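Local coordinates for IMC sub-compartment protein ISP3 (Toxoplasma gondii, PDB 4CHJ), which belongs to a sub-compartment of the parasite's inner membrane complex and probably takes part in replication, using a pleckstrin homology fold, at residues A[48-53]-A[58-63]; A[69-74]-A[85-90]; A[80-85]-A[124-129]; A[113-118]-A[139-144]. All blocks are in the same frame, centred on the assembly; numbering follows the deposited sequence.

Contact 1: A[48-53]-A[58-63]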
# COMPACT_ATOMS: atom_id res chain seq x y z
N MET A 48 9.82 3.82 0.74
CA MET A 48 9.01 3.63 -0.47
C MET A 48 8.73 5.00 -1.11
O MET A 48 9.31 6.02 -0.70
CB MET A 48 7.71 2.91 -0.13
CG MET A 48 7.18 3.26 1.25
SD MET A 48 6.60 4.97 1.36
CE MET A 48 5.19 4.87 0.25
N GLU A 49 7.88 5.03 -2.13
CA GLU A 49 7.49 6.28 -2.80
C GLU A 49 5.99 6.47 -2.82
O GLU A 49 5.25 5.54 -3.13
CB GLU A 49 7.96 6.28 -4.25
CG GLU A 49 9.44 6.47 -4.44
CD GLU A 49 9.85 6.24 -5.87
OE1 GLU A 49 9.00 5.78 -6.67
OE2 GLU A 49 11.01 6.54 -6.21
N VAL A 50 5.56 7.70 -2.60
CA VAL A 50 4.16 8.06 -2.77
C VAL A 50 3.97 8.74 -4.11
O VAL A 50 4.59 9.75 -4.40
CB VAL A 50 3.70 9.01 -1.66
CG1 VAL A 50 2.29 9.50 -1.93
CG2 VAL A 50 3.80 8.34 -0.30
N LEU A 51 3.11 8.16 -4.94
CA LEU A 51 2.75 8.74 -6.23
C LEU A 51 1.76 9.89 -6.10
O LEU A 51 0.93 9.90 -5.20
CB LEU A 51 2.17 7.67 -7.15
CG LEU A 51 3.06 6.46 -7.43
CD1 LEU A 51 2.64 5.79 -8.73
CD2 LEU A 51 4.52 6.88 -7.48
N PHE A 52 1.83 10.83 -7.02
CA PHE A 52 0.91 11.95 -7.03
C PHE A 52 0.27 12.11 -8.40
O PHE A 52 0.85 11.75 -9.41
CB PHE A 52 1.61 13.24 -6.61
CG PHE A 52 2.08 13.22 -5.19
CD1 PHE A 52 1.19 13.41 -4.15
CD2 PHE A 52 3.41 13.00 -4.89
CE1 PHE A 52 1.62 13.38 -2.84
CE2 PHE A 52 3.84 12.97 -3.59
CZ PHE A 52 2.95 13.16 -2.56
N PRO A 53 -0.90 12.74 -8.43
CA PRO A 53 -1.69 12.86 -9.66
C PRO A 53 -0.95 13.61 -10.76
O PRO A 53 -1.10 13.24 -11.92
CB PRO A 53 -2.91 13.66 -9.20
CG PRO A 53 -3.04 13.34 -7.75
CD PRO A 53 -1.64 13.21 -7.25
N ILE A 58 7.41 11.37 -4.19
CA ILE A 58 8.31 11.69 -3.11
C ILE A 58 8.73 10.39 -2.43
O ILE A 58 7.87 9.56 -2.10
CB ILE A 58 7.61 12.56 -2.06
CG1 ILE A 58 7.21 13.89 -2.66
CG2 ILE A 58 8.52 12.78 -0.86
CD1 ILE A 58 6.11 14.61 -1.89
N GLU A 59 10.04 10.25 -2.20
CA GLU A 59 10.58 9.19 -1.36
C GLU A 59 10.21 9.42 0.10
O GLU A 59 10.55 10.46 0.66
CB GLU A 59 12.09 9.12 -1.49
CG GLU A 59 12.65 7.72 -1.36
CD GLU A 59 14.04 7.58 -1.97
OE1 GLU A 59 14.29 8.16 -3.06
OE2 GLU A 59 14.89 6.87 -1.37
N CYS A 60 9.49 8.46 0.68
CA CYS A 60 9.10 8.52 2.10
C CYS A 60 9.64 7.33 2.89
O CYS A 60 10.14 6.35 2.33
CB CYS A 60 7.58 8.49 2.23
SG CYS A 60 6.75 9.90 1.53
N ASN A 61 9.45 7.41 4.20
CA ASN A 61 9.65 6.29 5.09
C ASN A 61 8.30 5.89 5.57
O ASN A 61 7.50 6.74 5.96
CB ASN A 61 10.52 6.66 6.30
CG ASN A 61 11.32 5.48 6.82
OD1 ASN A 61 12.30 5.06 6.20
ND2 ASN A 61 10.92 4.95 7.98
N LEU A 62 8.05 4.59 5.53
CA LEU A 62 6.77 4.06 5.90
C LEU A 62 7.02 3.16 7.08
O LEU A 62 7.79 2.22 6.99
CB LEU A 62 6.18 3.25 4.74
CG LEU A 62 4.90 2.48 5.03
CD1 LEU A 62 3.80 3.46 5.43
CD2 LEU A 62 4.48 1.64 3.82
N LYS A 63 6.34 3.46 8.18
CA LYS A 63 6.51 2.73 9.39
C LYS A 63 5.16 2.22 9.85
O LYS A 63 4.22 3.00 10.07
CB LYS A 63 7.10 3.64 10.45
CG LYS A 63 7.67 2.89 11.62
CD LYS A 63 8.83 3.65 12.23
CE LYS A 63 9.31 3.02 13.52
NZ LYS A 63 8.18 2.81 14.49

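Contact 2: A[69-74]-A[85-90]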
# COMPACT_ATOMS: atom_id res chain seq x y z
N ASN A 69 -2.68 0.37 15.28
CA ASN A 69 -3.46 0.48 14.05
C ASN A 69 -3.22 1.79 13.29
O ASN A 69 -4.17 2.42 12.79
CB ASN A 69 -4.95 0.26 14.34
CG ASN A 69 -5.56 -0.86 13.47
OD1 ASN A 69 -4.95 -1.93 13.29
ND2 ASN A 69 -6.76 -0.61 12.94
N PHE A 70 -1.96 2.17 13.15
CA PHE A 70 -1.59 3.25 12.25
C PHE A 70 -0.34 2.93 11.44
O PHE A 70 0.46 2.07 11.79
CB PHE A 70 -1.41 4.58 12.99
CG PHE A 70 -0.14 4.67 13.79
CD1 PHE A 70 1.09 4.93 13.17
CD2 PHE A 70 -0.17 4.55 15.18
CE1 PHE A 70 2.25 5.03 13.92
CE2 PHE A 70 1.00 4.65 15.93
CZ PHE A 70 2.21 4.89 15.30
N MET A 71 -0.23 3.56 10.29
CA MET A 71 1.01 3.51 9.54
C MET A 71 1.39 4.93 9.21
O MET A 71 0.56 5.72 8.80
CB MET A 71 0.91 2.62 8.30
CG MET A 71 0.18 3.19 7.11
SD MET A 71 0.08 1.94 5.83
CE MET A 71 -1.14 2.64 4.75
N ASN A 72 2.65 5.26 9.43
CA ASN A 72 3.08 6.63 9.34
C ASN A 72 3.98 6.87 8.17
O ASN A 72 4.95 6.16 7.97
CB ASN A 72 3.83 7.02 10.61
CG ASN A 72 2.94 7.71 11.60
OD1 ASN A 72 1.99 7.13 12.11
ND2 ASN A 72 3.25 8.97 11.88
N LEU A 73 3.66 7.89 7.40
CA LEU A 73 4.50 8.29 6.31
C LEU A 73 5.36 9.41 6.84
O LEU A 73 4.86 10.39 7.37
CB LEU A 73 3.67 8.81 5.15
CG LEU A 73 3.28 7.78 4.10
CD1 LEU A 73 4.52 7.14 3.52
CD2 LEU A 73 2.39 6.73 4.75
N THR A 74 6.66 9.25 6.70
CA THR A 74 7.57 10.32 7.08
C THR A 74 8.25 10.85 5.85
O THR A 74 8.87 10.10 5.09
CB THR A 74 8.62 9.85 8.08
OG1 THR A 74 7.96 9.44 9.29
CG2 THR A 74 9.60 10.98 8.39
N ASP A 85 -7.59 1.17 10.33
CA ASP A 85 -9.04 1.05 10.39
C ASP A 85 -9.63 1.78 9.20
O ASP A 85 -10.63 1.36 8.63
CB ASP A 85 -9.58 1.63 11.70
CG ASP A 85 -8.70 2.74 12.26
OD1 ASP A 85 -7.58 2.44 12.72
OD2 ASP A 85 -9.15 3.90 12.25
N ASP A 86 -9.01 2.90 8.85
CA ASP A 86 -9.46 3.73 7.74
C ASP A 86 -9.46 3.05 6.37
O ASP A 86 -10.31 3.35 5.54
CB ASP A 86 -8.68 5.04 7.69
CG ASP A 86 -9.52 6.19 7.17
OD1 ASP A 86 -10.77 6.07 7.18
OD2 ASP A 86 -8.95 7.21 6.74
N ILE A 87 -8.52 2.15 6.12
CA ILE A 87 -8.34 1.60 4.79
C ILE A 87 -9.60 0.90 4.32
O ILE A 87 -10.12 0.04 5.01
CB ILE A 87 -7.20 0.56 4.77
CG1 ILE A 87 -6.00 1.05 5.58
CG2 ILE A 87 -6.81 0.21 3.35
CD1 ILE A 87 -5.02 1.89 4.80
N ALA A 88 -10.06 1.25 3.13
CA ALA A 88 -11.31 0.69 2.62
C ALA A 88 -11.14 -0.22 1.41
O ALA A 88 -11.92 -1.14 1.20
CB ALA A 88 -12.29 1.81 2.30
N ALA A 89 -10.12 0.05 0.61
CA ALA A 89 -9.90 -0.73 -0.60
C ALA A 89 -8.43 -0.79 -1.00
O ALA A 89 -7.65 0.08 -0.67
CB ALA A 89 -10.73 -0.17 -1.74
N VAL A 90 -8.09 -1.84 -1.73
CA VAL A 90 -6.78 -2.00 -2.31
C VAL A 90 -6.95 -2.15 -3.80
O VAL A 90 -7.79 -2.91 -4.26
CB VAL A 90 -6.06 -3.23 -1.72
CG1 VAL A 90 -6.88 -4.48 -1.96
CG2 VAL A 90 -4.67 -3.37 -2.31

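Contact 3: A[80-85]-A[124-129]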
# COMPACT_ATOMS: atom_id res chain seq x y z
N ARG A 80 2.48 12.06 7.60
CA ARG A 80 1.09 11.75 7.34
C ARG A 80 0.76 10.36 7.94
O ARG A 80 1.30 9.35 7.51
CB ARG A 80 0.77 11.82 5.83
CG ARG A 80 -0.71 11.54 5.49
CD ARG A 80 -1.22 12.27 4.22
NE ARG A 80 -1.17 11.42 3.01
CZ ARG A 80 -0.90 11.85 1.77
NH1 ARG A 80 -0.68 13.14 1.52
NH2 ARG A 80 -0.85 10.99 0.76
N PRO A 81 -0.05 10.34 9.00
CA PRO A 81 -0.46 9.10 9.62
C PRO A 81 -1.75 8.58 9.03
O PRO A 81 -2.70 9.34 8.85
CB PRO A 81 -0.70 9.48 11.10
CG PRO A 81 -0.39 10.95 11.20
CD PRO A 81 -0.48 11.49 9.82
N ILE A 82 -1.78 7.29 8.78
CA ILE A 82 -2.92 6.66 8.19
C ILE A 82 -3.39 5.63 9.18
O ILE A 82 -2.60 4.86 9.68
CB ILE A 82 -2.56 5.98 6.86
CG1 ILE A 82 -1.73 6.93 5.98
CG2 ILE A 82 -3.81 5.53 6.13
CD1 ILE A 82 -1.34 6.36 4.63
N GLN A 83 -4.69 5.63 9.44
CA GLN A 83 -5.29 4.63 10.30
C GLN A 83 -5.60 3.38 9.51
O GLN A 83 -6.21 3.44 8.46
CB GLN A 83 -6.56 5.18 10.93
CG GLN A 83 -6.42 6.57 11.50
CD GLN A 83 -6.21 6.55 13.00
OE1 GLN A 83 -7.05 6.06 13.75
NE2 GLN A 83 -5.08 7.09 13.44
N LEU A 84 -5.17 2.24 10.05
CA LEU A 84 -5.38 0.95 9.43
C LEU A 84 -6.87 0.67 9.34
O LEU A 84 -7.35 0.05 8.39
CB LEU A 84 -4.66 -0.15 10.21
CG LEU A 84 -3.15 0.06 10.33
CD1 LEU A 84 -2.47 -1.20 10.84
CD2 LEU A 84 -2.55 0.50 9.00
N ASP A 85 -7.59 1.17 10.33
CA ASP A 85 -9.04 1.05 10.39
C ASP A 85 -9.63 1.78 9.20
O ASP A 85 -10.63 1.36 8.63
CB ASP A 85 -9.58 1.63 11.70
CG ASP A 85 -8.70 2.74 12.26
OD1 ASP A 85 -7.58 2.44 12.72
OD2 ASP A 85 -9.15 3.90 12.25
N ILE A 124 -4.70 6.61 -2.85
CA ILE A 124 -3.29 6.90 -2.66
C ILE A 124 -2.53 5.81 -3.34
O ILE A 124 -2.98 4.67 -3.37
CB ILE A 124 -2.92 6.88 -1.18
CG1 ILE A 124 -3.94 7.74 -0.39
CG2 ILE A 124 -1.49 7.38 -0.99
CD1 ILE A 124 -3.75 7.72 1.12
N ALA A 125 -1.39 6.15 -3.92
CA ALA A 125 -0.57 5.16 -4.55
C ALA A 125 0.79 5.17 -3.92
O ALA A 125 1.43 6.24 -3.82
CB ALA A 125 -0.47 5.43 -6.05
N PHE A 126 1.20 3.97 -3.45
CA PHE A 126 2.59 3.70 -3.03
C PHE A 126 3.28 2.86 -4.11
O PHE A 126 2.69 1.95 -4.67
CB PHE A 126 2.59 2.89 -1.72
CG PHE A 126 2.14 3.68 -0.51
CD1 PHE A 126 1.88 5.05 -0.59
CD2 PHE A 126 1.99 3.06 0.71
CE1 PHE A 126 1.48 5.76 0.52
CE2 PHE A 126 1.61 3.77 1.83
CZ PHE A 126 1.36 5.13 1.73
N SER A 127 4.54 3.18 -4.37
CA SER A 127 5.39 2.41 -5.24
C SER A 127 6.53 1.79 -4.42
O SER A 127 7.20 2.48 -3.63
CB SER A 127 5.97 3.29 -6.34
OG SER A 127 6.76 2.52 -7.22
N PHE A 128 6.70 0.48 -4.55
CA PHE A 128 7.67 -0.25 -3.71
C PHE A 128 8.85 -0.67 -4.53
O PHE A 128 8.82 -0.61 -5.77
CB PHE A 128 7.01 -1.48 -3.06
CG PHE A 128 6.04 -1.13 -1.98
CD1 PHE A 128 4.72 -0.84 -2.30
CD2 PHE A 128 6.48 -0.93 -0.68
CE1 PHE A 128 3.84 -0.44 -1.33
CE2 PHE A 128 5.60 -0.53 0.30
CZ PHE A 128 4.28 -0.26 -0.03
N LYS A 129 9.92 -1.07 -3.83
CA LYS A 129 11.24 -1.16 -4.45
C LYS A 129 11.28 -2.36 -5.41
O LYS A 129 12.03 -2.35 -6.37
CB LYS A 129 12.33 -1.23 -3.38
CG LYS A 129 13.74 -1.26 -3.94
CD LYS A 129 14.82 -1.29 -2.86
CE LYS A 129 16.22 -1.33 -3.48
NZ LYS A 129 17.28 -1.36 -2.43

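Contact 4: A[113-118]-A[139-144]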
# COMPACT_ATOMS: atom_id res chain seq x y z
N VAL A 113 1.01 0.13 -5.83
CA VAL A 113 -0.22 -0.27 -5.17
C VAL A 113 -1.03 0.95 -4.79
O VAL A 113 -0.53 1.87 -4.17
CB VAL A 113 0.07 -1.05 -3.89
CG1 VAL A 113 -1.20 -1.68 -3.36
CG2 VAL A 113 1.14 -2.09 -4.14
N GLY A 114 -2.31 0.93 -5.14
CA GLY A 114 -3.21 2.01 -4.84
C GLY A 114 -4.20 1.55 -3.80
O GLY A 114 -4.55 0.39 -3.76
N PHE A 115 -4.63 2.46 -2.94
CA PHE A 115 -5.62 2.11 -1.94
C PHE A 115 -6.45 3.32 -1.61
O PHE A 115 -6.08 4.46 -1.90
CB PHE A 115 -4.98 1.50 -0.68
CG PHE A 115 -3.99 2.40 0.00
CD1 PHE A 115 -2.72 2.55 -0.51
CD2 PHE A 115 -4.31 3.05 1.19
CE1 PHE A 115 -1.80 3.35 0.09
CE2 PHE A 115 -3.40 3.89 1.79
CZ PHE A 115 -2.12 4.02 1.26
N ARG A 116 -7.64 3.07 -1.10
CA ARG A 116 -8.56 4.14 -0.84
C ARG A 116 -8.88 4.22 0.66
O ARG A 116 -9.05 3.18 1.33
CB ARG A 116 -9.82 3.92 -1.65
CG ARG A 116 -10.77 5.10 -1.60
CD ARG A 116 -11.99 4.82 -2.42
NE ARG A 116 -11.61 4.40 -3.77
CZ ARG A 116 -11.84 3.19 -4.29
NH1 ARG A 116 -12.47 2.26 -3.58
NH2 ARG A 116 -11.46 2.93 -5.54
N LEU A 117 -8.96 5.45 1.17
CA LEU A 117 -9.34 5.72 2.54
C LEU A 117 -10.84 6.05 2.66
O LEU A 117 -11.39 6.82 1.87
CB LEU A 117 -8.54 6.90 3.07
CG LEU A 117 -7.02 6.79 3.00
CD1 LEU A 117 -6.41 8.06 3.56
CD2 LEU A 117 -6.50 5.59 3.77
N ALA A 118 -11.47 5.49 3.70
CA ALA A 118 -12.90 5.62 3.95
C ALA A 118 -13.27 7.03 4.33
O ALA A 118 -14.36 7.51 3.99
CB ALA A 118 -13.31 4.67 5.07
N SER A 139 -1.10 -7.71 0.51
CA SER A 139 -1.61 -8.72 1.45
C SER A 139 -1.82 -8.12 2.81
O SER A 139 -2.79 -8.44 3.48
CB SER A 139 -0.65 -9.89 1.53
OG SER A 139 -0.77 -10.68 0.36
N PHE A 140 -0.92 -7.23 3.22
CA PHE A 140 -1.07 -6.56 4.49
C PHE A 140 -2.34 -5.72 4.49
O PHE A 140 -3.11 -5.74 5.45
CB PHE A 140 0.15 -5.68 4.76
CG PHE A 140 -0.06 -4.66 5.83
CD1 PHE A 140 -0.32 -5.04 7.13
CD2 PHE A 140 -0.01 -3.31 5.54
CE1 PHE A 140 -0.52 -4.10 8.12
CE2 PHE A 140 -0.21 -2.36 6.52
CZ PHE A 140 -0.47 -2.76 7.82
N LEU A 141 -2.57 -5.01 3.39
CA LEU A 141 -3.76 -4.18 3.25
C LEU A 141 -5.01 -5.03 3.26
O LEU A 141 -6.03 -4.65 3.84
CB LEU A 141 -3.70 -3.36 1.96
CG LEU A 141 -2.74 -2.18 1.95
CD1 LEU A 141 -2.94 -1.33 0.71
CD2 LEU A 141 -2.91 -1.34 3.21
N ASP A 142 -4.94 -6.19 2.63
CA ASP A 142 -6.08 -7.08 2.54
C ASP A 142 -6.51 -7.54 3.92
O ASP A 142 -7.70 -7.60 4.22
CB ASP A 142 -5.73 -8.30 1.69
CG ASP A 142 -6.69 -8.50 0.55
OD1 ASP A 142 -7.88 -8.74 0.81
OD2 ASP A 142 -6.24 -8.43 -0.62
N ASP A 143 -5.55 -7.86 4.78
CA ASP A 143 -5.85 -8.29 6.13
C ASP A 143 -6.54 -7.20 6.93
O ASP A 143 -7.49 -7.45 7.66
CB ASP A 143 -4.58 -8.74 6.85
CG ASP A 143 -3.96 -9.96 6.23
OD1 ASP A 143 -4.70 -10.75 5.60
OD2 ASP A 143 -2.73 -10.14 6.36
N GLU A 144 -6.05 -5.97 6.78
CA GLU A 144 -6.59 -4.83 7.52
C GLU A 144 -8.01 -4.55 7.11
O GLU A 144 -8.86 -4.29 7.93
CB GLU A 144 -5.74 -3.61 7.28
CG GLU A 144 -4.34 -3.76 7.83
CD GLU A 144 -4.34 -4.10 9.32
OE1 GLU A 144 -5.29 -3.67 10.02
OE2 GLU A 144 -3.38 -4.78 9.78

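Contact 1: A[48-53]-A[58-63]
Met48 to Leu51 and Ile58 to Lys63 run antiparallel as the first beta hairpin of the pleckstrin homology fold, and the short strand axes diverge enough to make an angle of 124°. Met48 pairs with Cys60 and Val50 with Ile58, each as a hydrogen-bonded pair. Met48 N to Cys60 O is 3.0 Å, and the return bond from Cys60 N to Met48 O is 2.8 Å. Val50 N lies 3.0 Å from Ile58 O, while Ile58 N to Val50 O is longer at 3.3 Å. Glu49 and Glu59 form the non-hydrogen-bonded pair between them.

The face carrying Met48, Val50, Ile58 and Cys60 is apolar. Met48 is bent at both outer torsions, and its CG comes 3.6 Å from Leu62 CB. Its sulfur lies beside Cys60 CB. On Val50 one branch does the touching: CG2 sits 3.8 Å from Cys60 SG. Phe126 and Leu73 of neighbouring strands also pack on this side.

Glu49 and Glu59 project from the other face. Their carboxylates come near each other without touching, and Glu49 OE2 is held in a salt bridge by Arg57. Past the end of the first strand, the ring of Phe52 stacks on His56 and also meets Ile58. The approach of Ile58 to this ring is oblique and tight, with CD1 3.3 Å from Phe52 CE2.

Contact 2: A[69-74]-A[85-90]
Asn69 and Asp85 bring two flat groups almost into one plane, the amide and the carboxylate being only 15° apart. Asn69 ND2 donates to Asp85 OD1 over 3.2 Å, with an angle of 153° at the hydrogen. The oxygen takes this bond on its anti lone pair, the one turned away from OD2. Asp85 OD1 is tilted somewhat from the amide plane of Asn69, so the N-H does not point quite straight at it.

Deeper in the fold, Met71 and Ile87 cross at about a right angle. The first torsion of Met71 sets CG between the backbone N and the carbonyl carbon (chi1 77°). Beyond CG the chain runs straight, and this carries CE to 4.0 Å from Ile87 CD1. Phe115 touches both side chains.

The contact spans the pleckstrin homology sandwich from the strand 70-75 to the start of the strand 87-91. These strands are not neighbours in the sheet, so side chains alone join them. Asn69 and Phe70 form a G1 beta bulge at the start of the strand 70-75.

The chemistry is split. A polar bond lies at the surface and an apolar touch is buried. Asp85 is exposed and its OD1 accepts an N-H, which is consistent with an ionised carboxylate.

Contact 3: A[80-85]-A[124-129]
Ile82 reaches across the interior with its CD1 methyl, which lies 4.1 Å from Phe126 CZ. The two side chains come from opposite directions, and the methyl meets the ring obliquely. The same methyl also approaches Ile124, with CD1 to CD1 at 4.5 Å. One terminal carbon of Ile82 therefore meets two residues of the facing strand.

Arg80, which is exposed, adds a looser touch. Its chain bends at chi3 (97°), and NH2 comes 4.1 Å from Ile124 CG2. The methyl lies at the edge of the guanidinium, near its plane. No hydrogen bond crosses between 80-85 and 124-129; the link is made by van der Waals packing.

The next shell surrounds these groups: Phe126 meets Phe115 edge-to-face, Leu73 touches both Phe126 and Ile82, and Leu117 touches both isoleucines. Sheet pairing places the backbones, as between Ile82 and Met71 and between Ile124 and Phe115.

The two strand axes stay 12.7 Å apart and are turned by 106°. This is the near-orthogonal packing of a pleckstrin homology sandwich, with hydrophobic side chains filling the gap between its layers. The strand 78-83 lies at one outer end of the strand order, beside 70-75. The strand 123-127 runs between 46-51 and 113-117. The helix 131-149 lies close by, where Phe137 meets the ring of Phe126 and Phe140 touches Leu84.

Contact 4: A[113-118]-A[139-144]
Leu141 presents one methyl, CD1, to the strand that carries Val113 and Phe115. Three buried side chains make this contact between the strand 113-117 and the C-terminal helix of the pleckstrin homology fold.

The apolar contacts centre on the root of the Phe115 side chain. Leu141 CD1 lies 3.8 Å from Phe115 CB and 3.9 Å from Phe115 CG. The leucine and phenylalanine side chains cross at about a right angle, and the methyl comes obliquely to the ring. The first torsion of Phe115 (chi1 59°) leaves its CB and CG facing this methyl. Val113 gives a lighter touch, with CG1 4.4 Å from Leu141 CD1. The helix also meets Val113 through Ala134, Phe137 and Val138.

Polar interactions lie to the side. Strand pairing holds the backbone of 113-117, with Val113 bonded to Phe126 and Gly114 to Leu91. In the helix, the Glu144 carboxylate forms a salt bridge with Lys147, while Glu144 CG lies over one face of the Phe140 ring, offset toward the ring's edge.

No hydrogen bond joins 113-118 to 139-144. The helix is thus held against this part of the sheet by dispersion and by burial of hydrocarbon surface, an attraction with little directional demand.

In the fold
From the N terminus, contact 1 closes the tight loop of the first hairpin before any other contact opens. Contact 2 then starts at 69-74, and contact 3 starts at 80-85 before contact 2 has closed. These two cross along the chain and share Asp85. Contact 4 opens at 113-118 while contact 3 is still open, and closes after it in the final helix, so 3 and 4 cross as well. Contacts 2 and 4 follow in series. Backbone pairing carries contact 1 into strands 70-75 and 123-127. Contacts 2 and 3 tie the two layers of the sandwich together, and contact 4 adds the helix.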